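Local coordinates for protein prolyl-4 hydroxylase (Chlamydomonas reinhardtii, PDB 2V4A) that probably hydroxylates proline residues of protein substrates at carbon 4, as an iron(II)- and 2-oxoglutarate-dependent oxygenase, at residues E16-E21 with F32-F37; M145-T150 with G187-F192. One frame throughout, in Å; residues are numbered along the deposited sequence.

Contact 1 of 2, residues E16-E21 with F32-F37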
loop_
_atom_site.group_PDB
_atom_site.type_symbol
_atom_site.label_atom_id
_atom_site.label_comp_id
_atom_site.label_asym_id
_atom_site.label_seq_id
_atom_site.Cartn_x
_atom_site.Cartn_y
_atom_site.Cartn_z
ATOM N N GLU A 16 -9.252 8.960 18.796
ATOM C CA GLU A 16 -10.248 8.813 17.730
ATOM C C GLU A 16 -9.696 7.998 16.527
ATOM O O GLU A 16 -8.806 8.462 15.798
ATOM C CB GLU A 16 -10.764 10.197 17.298
ATOM C CG GLU A 16 -12.086 10.202 16.504
ATOM C CD GLU A 16 -12.135 11.279 15.389
ATOM O OE1 GLU A 16 -11.237 12.162 15.317
ATOM O OE2 GLU A 16 -13.086 11.232 14.570
ATOM N N GLU A 17 -10.253 6.795 16.338
ATOM C CA GLU A 17 -9.782 5.786 15.386
ATOM C C GLU A 17 -10.562 5.802 14.050
ATOM O O GLU A 17 -11.683 6.302 13.988
ATOM C CB GLU A 17 -9.939 4.379 15.999
ATOM C CG GLU A 17 -9.379 4.163 17.414
ATOM C CD GLU A 17 -9.905 2.881 18.099
ATOM O OE1 GLU A 17 -10.715 2.122 17.509
ATOM O OE2 GLU A 17 -9.525 2.634 19.255
ATOM N N TRP A 18 -9.944 5.227 13.018
ATOM C CA TRP A 18 -10.526 4.929 11.690
ATOM C C TRP A 18 -11.492 3.729 11.721
ATOM O O TRP A 18 -11.272 2.800 12.485
ATOM C CB TRP A 18 -9.393 4.584 10.722
ATOM C CG TRP A 18 -9.893 4.257 9.334
ATOM C CD1 TRP A 18 -10.351 5.151 8.396
ATOM C CD2 TRP A 18 -10.029 2.951 8.749
ATOM N NE1 TRP A 18 -10.750 4.478 7.262
ATOM C CE2 TRP A 18 -10.569 3.129 7.451
ATOM C CE3 TRP A 18 -9.766 1.649 9.201
ATOM C CZ2 TRP A 18 -10.833 2.065 6.597
ATOM C CZ3 TRP A 18 -10.023 0.577 8.345
ATOM C CH2 TRP A 18 -10.551 0.796 7.047
ATOM N N ARG A 19 -12.499 3.709 10.849
ATOM C CA ARG A 19 -13.597 2.745 10.995
ATOM C C ARG A 19 -14.139 1.954 9.810
ATOM O O ARG A 19 -15.234 1.343 9.946
ATOM C CB ARG A 19 -14.801 3.464 11.610
ATOM C CG ARG A 19 -14.727 3.548 13.083
ATOM C CD ARG A 19 -14.617 2.155 13.643
ATOM N NE ARG A 19 -14.857 2.170 15.085
ATOM C CZ ARG A 19 -13.884 2.276 15.975
ATOM N NH1 ARG A 19 -12.637 2.363 15.543
ATOM N NH2 ARG A 19 -14.152 2.284 17.267
ATOM N N GLY A 20 -13.464 1.963 8.666
ATOM C CA GLY A 20 -14.151 1.547 7.440
ATOM C C GLY A 20 -14.245 0.060 7.133
ATOM O O GLY A 20 -13.916 -0.792 7.969
ATOM N N GLU A 21 -14.708 -0.217 5.908
ATOM C CA GLU A 21 -14.950 -1.553 5.393
ATOM C C GLU A 21 -13.679 -2.287 5.147
ATOM O O GLU A 21 -12.740 -1.770 4.527
ATOM C CB GLU A 21 -15.747 -1.504 4.059
ATOM C CG GLU A 21 -16.236 -2.863 3.543
ATOM C CD GLU A 21 -16.895 -2.794 2.170
ATOM O OE1 GLU A 21 -17.079 -1.665 1.629
ATOM O OE2 GLU A 21 -17.256 -3.881 1.664
ATOM N N PHE A 32 -5.816 -8.028 2.777
ATOM C CA PHE A 32 -7.063 -7.341 3.056
ATOM C C PHE A 32 -7.073 -6.039 2.271
ATOM O O PHE A 32 -6.038 -5.387 2.172
ATOM C CB PHE A 32 -7.167 -6.959 4.564
ATOM C CG PHE A 32 -7.175 -8.129 5.480
ATOM C CD1 PHE A 32 -8.381 -8.778 5.812
ATOM C CD2 PHE A 32 -5.968 -8.636 5.990
ATOM C CE1 PHE A 32 -8.371 -9.907 6.650
ATOM C CE2 PHE A 32 -5.953 -9.778 6.830
ATOM C CZ PHE A 32 -7.141 -10.418 7.147
ATOM N N LEU A 33 -8.242 -5.674 1.736
ATOM C CA LEU A 33 -8.491 -4.342 1.204
ATOM C C LEU A 33 -9.206 -3.494 2.262
ATOM O O LEU A 33 -10.232 -3.936 2.851
ATOM C CB LEU A 33 -9.359 -4.459 -0.061
ATOM C CG LEU A 33 -9.691 -3.149 -0.813
ATOM C CD1 LEU A 33 -8.441 -2.536 -1.431
ATOM C CD2 LEU A 33 -10.747 -3.404 -1.888
ATOM N N LEU A 34 -8.667 -2.309 2.526
ATOM C CA LEU A 34 -9.266 -1.372 3.493
ATOM C C LEU A 34 -9.891 -0.232 2.690
ATOM O O LEU A 34 -9.159 0.515 2.065
ATOM C CB LEU A 34 -8.176 -0.818 4.424
ATOM C CG LEU A 34 -7.333 -1.879 5.143
ATOM C CD1 LEU A 34 -6.202 -1.250 6.001
ATOM C CD2 LEU A 34 -8.243 -2.777 5.982
ATOM N N LYS A 35 -11.224 -0.141 2.684
ATOM C CA LYS A 35 -11.964 0.817 1.844
ATOM C C LYS A 35 -11.979 2.181 2.490
ATOM O O LYS A 35 -12.305 2.295 3.672
ATOM C CB LYS A 35 -13.393 0.354 1.581
ATOM C CG LYS A 35 -13.487 -1.059 1.040
ATOM C CD LYS A 35 -13.124 -1.108 -0.426
ATOM C CE LYS A 35 -13.924 -0.104 -1.236
ATOM N NZ LYS A 35 -13.512 0.003 -2.683
ATOM N N ASN A 36 -11.610 3.205 1.723
ATOM C CA ASN A 36 -11.588 4.591 2.231
ATOM C C ASN A 36 -10.730 4.730 3.480
ATOM O O ASN A 36 -11.122 5.351 4.497
ATOM C CB ASN A 36 -12.994 5.094 2.465
ATOM C CG ASN A 36 -13.782 5.120 1.193
ATOM O OD1 ASN A 36 -13.512 5.955 0.313
ATOM N ND2 ASN A 36 -14.722 4.186 1.044
ATOM N N PHE A 37 -9.553 4.154 3.384
ATOM C CA PHE A 37 -8.573 4.192 4.482
ATOM C C PHE A 37 -8.050 5.626 4.618
ATOM O O PHE A 37 -7.794 6.080 5.754
ATOM C CB PHE A 37 -7.429 3.186 4.205
ATOM C CG PHE A 37 -6.387 3.107 5.333
ATOM C CD1 PHE A 37 -6.716 2.586 6.582
ATOM C CD2 PHE A 37 -5.095 3.623 5.139
ATOM C CE1 PHE A 37 -5.733 2.519 7.638
ATOM C CE2 PHE A 37 -4.130 3.585 6.159
ATOM C CZ PHE A 37 -4.437 3.034 7.409
HETATM O O HOH W 1 -15.159 2.086 4.197
#
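Two hydrogen bonds tie the chain at Trp18 and Glu21 to Lys35 and Asn36, just after strand 30-34. Trp18 NE1 gives its hydrogen to Asn36 O at 2.9 Å, close to the plane of the indole, the donor nitrogen standing 33° out of the carbonyl plane of Asn36. Lys35 N reaches Glu21 O at 2.9 Å in an almost straight bond, and water 1 adds a bridge, accepting from Glu21 N and donating to Lys35 O.

Ring packing centres on Trp18, whose indole combines a broad apolar surface with a single N-H donor. The edge of Phe37 stands T-shaped against one face, its CD1 4.0 Å from Trp18 CD2, with the planes at 71°; the backbone N of Gly20 lies over the opposite face. Leu34 CB touches Trp18 CH2 at 3.9 Å.

Aliphatic contact comes from Glu21 and Lys35, which run side by side, Lys35 CG 3.8 Å from Glu21 CB. Bends at chi2 and chi3 then carry the ammonium of Lys35 away to a salt bridge with Asp188.

The contact thus fastens the loop before edge strand 22-27 beside the end of strand 30-34 and the turn after it, while Trp18 and Phe37 also rest on helix 86-99.

Contact 2 of 2, residues M145-T150 with G187-F192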
loop_
_atom_site.group_PDB
_atom_site.type_symbol
_atom_site.label_atom_id
_atom_site.label_comp_id
_atom_site.label_asym_id
_atom_site.label_seq_id
_atom_site.Cartn_x
_atom_site.Cartn_y
_atom_site.Cartn_z
HETATM N N MSE A 145 1.724 -1.985 3.259
HETATM C CA MSE A 145 0.487 -1.228 3.079
HETATM C C MSE A 145 0.641 -0.387 1.850
HETATM O O MSE A 145 1.535 0.465 1.783
HETATM C CB MSE A 145 0.253 -0.310 4.274
HETATM C CG MSE A 145 -1.034 0.526 4.199
HETATM SE SE MSE A 145 -2.625 -0.310 4.807
HETATM C CE MSE A 145 -2.130 -0.905 6.600
ATOM N N LEU A 146 -0.256 -0.564 0.890
ATOM C CA LEU A 146 -0.156 0.171 -0.350
ATOM C C LEU A 146 -1.427 1.018 -0.460
ATOM O O LEU A 146 -2.519 0.470 -0.427
ATOM C CB LEU A 146 -0.090 -0.853 -1.477
ATOM C CG LEU A 146 0.642 -0.587 -2.756
ATOM C CD1 LEU A 146 0.882 -1.956 -3.390
ATOM C CD2 LEU A 146 -0.348 0.299 -3.591
HETATM N N MSE A 147 -1.280 2.341 -0.554
HETATM C CA MSE A 147 -2.420 3.256 -0.576
HETATM C C MSE A 147 -2.568 3.891 -1.954
HETATM O O MSE A 147 -1.570 4.408 -2.500
HETATM C CB MSE A 147 -2.211 4.320 0.492
HETATM C CG MSE A 147 -2.346 3.817 1.926
HETATM SE SE MSE A 147 -1.310 4.848 3.197
HETATM C CE MSE A 147 0.283 3.720 2.803
ATOM N N TYR A 148 -3.784 3.841 -2.533
ATOM C CA TYR A 148 -4.035 4.441 -3.834
ATOM C C TYR A 148 -4.418 5.877 -3.670
ATOM O O TYR A 148 -5.393 6.180 -3.003
ATOM C CB TYR A 148 -5.147 3.666 -4.577
ATOM C CG TYR A 148 -4.793 2.205 -4.636
ATOM C CD1 TYR A 148 -3.749 1.752 -5.473
ATOM C CD2 TYR A 148 -5.456 1.278 -3.822
ATOM C CE1 TYR A 148 -3.415 0.410 -5.528
ATOM C CE2 TYR A 148 -5.098 -0.073 -3.840
ATOM C CZ TYR A 148 -4.070 -0.498 -4.667
ATOM O OH TYR A 148 -3.699 -1.845 -4.687
ATOM N N LEU A 149 -3.659 6.768 -4.296
ATOM C CA LEU A 149 -3.920 8.216 -4.148
ATOM C C LEU A 149 -4.851 8.791 -5.218
ATOM O O LEU A 149 -5.337 9.958 -5.113
ATOM C CB LEU A 149 -2.592 8.964 -4.093
ATOM C CG LEU A 149 -1.616 8.463 -3.013
ATOM C CD1 LEU A 149 -0.290 9.203 -3.077
ATOM C CD2 LEU A 149 -2.198 8.529 -1.552
ATOM N N THR A 150 -5.095 7.982 -6.245
ATOM C CA THR A 150 -5.935 8.351 -7.364
ATOM C C THR A 150 -6.708 7.117 -7.761
ATOM O O THR A 150 -6.269 5.957 -7.528
ATOM C CB THR A 150 -5.087 8.853 -8.607
ATOM O OG1 THR A 150 -4.195 7.812 -9.056
ATOM C CG2 THR A 150 -4.263 10.083 -8.251
ATOM N N GLY A 187 -8.169 6.481 -2.101
ATOM C CA GLY A 187 -8.509 6.301 -0.685
ATOM C C GLY A 187 -8.421 4.871 -0.187
ATOM O O GLY A 187 -8.293 4.634 1.020
ATOM N N ASP A 188 -8.500 3.894 -1.091
ATOM C CA ASP A 188 -8.391 2.468 -0.671
ATOM C C ASP A 188 -6.943 2.088 -0.316
ATOM O O ASP A 188 -5.987 2.695 -0.827
ATOM C CB ASP A 188 -8.895 1.506 -1.757
ATOM C CG ASP A 188 -10.433 1.436 -1.874
ATOM O OD1 ASP A 188 -11.209 2.188 -1.211
ATOM O OD2 ASP A 188 -10.862 0.601 -2.705
ATOM N N ALA A 189 -6.783 1.105 0.556
ATOM C CA ALA A 189 -5.437 0.580 0.891
ATOM C C ALA A 189 -5.415 -0.943 0.867
ATOM O O ALA A 189 -6.293 -1.629 1.439
ATOM C CB ALA A 189 -4.928 1.112 2.237
ATOM N N LEU A 190 -4.387 -1.466 0.235
ATOM C CA LEU A 190 -4.163 -2.898 0.204
ATOM C C LEU A 190 -3.097 -3.275 1.261
ATOM O O LEU A 190 -1.989 -2.778 1.246
ATOM C CB LEU A 190 -3.773 -3.379 -1.217
ATOM C CG LEU A 190 -3.185 -4.805 -1.220
ATOM C CD1 LEU A 190 -4.291 -5.830 -0.987
ATOM C CD2 LEU A 190 -2.403 -5.154 -2.470
HETATM N N MSE A 191 -3.481 -4.117 2.215
HETATM C CA MSE A 191 -2.579 -4.559 3.285
HETATM C C MSE A 191 -2.278 -6.065 3.090
HETATM O O MSE A 191 -3.194 -6.854 2.926
HETATM C CB MSE A 191 -3.316 -4.348 4.631
HETATM C CG MSE A 191 -2.533 -4.684 5.855
HETATM SE SE MSE A 191 -3.723 -4.632 7.438
HETATM C CE MSE A 191 -2.615 -5.930 8.251
ATOM N N PHE A 192 -1.007 -6.450 3.153
ATOM C CA PHE A 192 -0.670 -7.888 3.038
ATOM C C PHE A 192 0.612 -8.252 3.781
ATOM O O PHE A 192 1.454 -7.385 4.031
ATOM C CB PHE A 192 -0.643 -8.350 1.563
ATOM C CG PHE A 192 0.375 -7.644 0.689
ATOM C CD1 PHE A 192 0.017 -6.515 -0.024
ATOM C CD2 PHE A 192 1.689 -8.161 0.531
ATOM C CE1 PHE A 192 0.964 -5.842 -0.870
ATOM C CE2 PHE A 192 2.625 -7.527 -0.315
ATOM C CZ PHE A 192 2.258 -6.358 -1.022
HETATM O O HOH W 2 -5.275 5.552 -0.195
#
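Bends at chi2 (85°) and chi3 (54°) fold the chain of Met145, a selenomethionine like Met147 and Met191, back across the neighbouring strand. Its SE thereby comes within 3.7 Å of Ala189 CB, and its CE lies 3.9 Å from Met191 CG. Met191 stays extended, and the two side chains cross at a slant. Met147 CG also touches Ala189 CB, at 3.8 Å; the small methyl of Ala189 suits a place approached by both bulkier residues.

Tyr148 and Leu190 meet where the phenol OH lies 3.8 Å from Leu190 CB. With CG of Tyr148 beside its own backbone N (chi1 -54°), the ring also passes Asp188 O, while its hydroxyl is hydrogen-bonded to Thr158.

The backbones are antiparallel. Leu146 and Leu190 form a hydrogen-bonded pair, Leu146 N to Leu190 O and Leu190 N to Leu146 O, each 2.8 Å, flanked by the non-hydrogen-bonded pairs Met145-Met191 and Met147-Ala189. Beyond them, Tyr148 N bonds to Asp188 O and Gly187 N to Tyr148 O, and water 2 donates to both carbonyls. Gly187 has a positive phi, in a conformation where a side chain would crowd the preceding carbonyl.

Consistent with the double-stranded beta-helix core of 2OG-Fe(II) oxygenases, strands 141-148 and 189-193 are adjacent inside the large antiparallel sheet, between strands 218-225 and 30-34, with helix 86-99 against the side bearing Met145 and Met191.

Overall arrangement
Contact 2 is buried near the centre of the chain, whereas contact 1 is partly buried farther out, their centres about 10 Å apart. Both reach the large antiparallel sheet, in which strand 30-34 neighbours strand 189-193, and they touch directly: the Lys35-Asp188 salt bridge joins them, and Leu34 N probably bonds to Ala189 O. Their chemistry follows their places. In contact 2, regular strand pairing accompanies apolar side chains, as befits the interior of a 2OG-Fe(II) oxygenase core. Contact 1 instead attaches an irregular segment through a few specific polar links, with the methylenes of Glu21 and Lys35 side by side at the more exposed end. Helix 86-99 meets side chains from both.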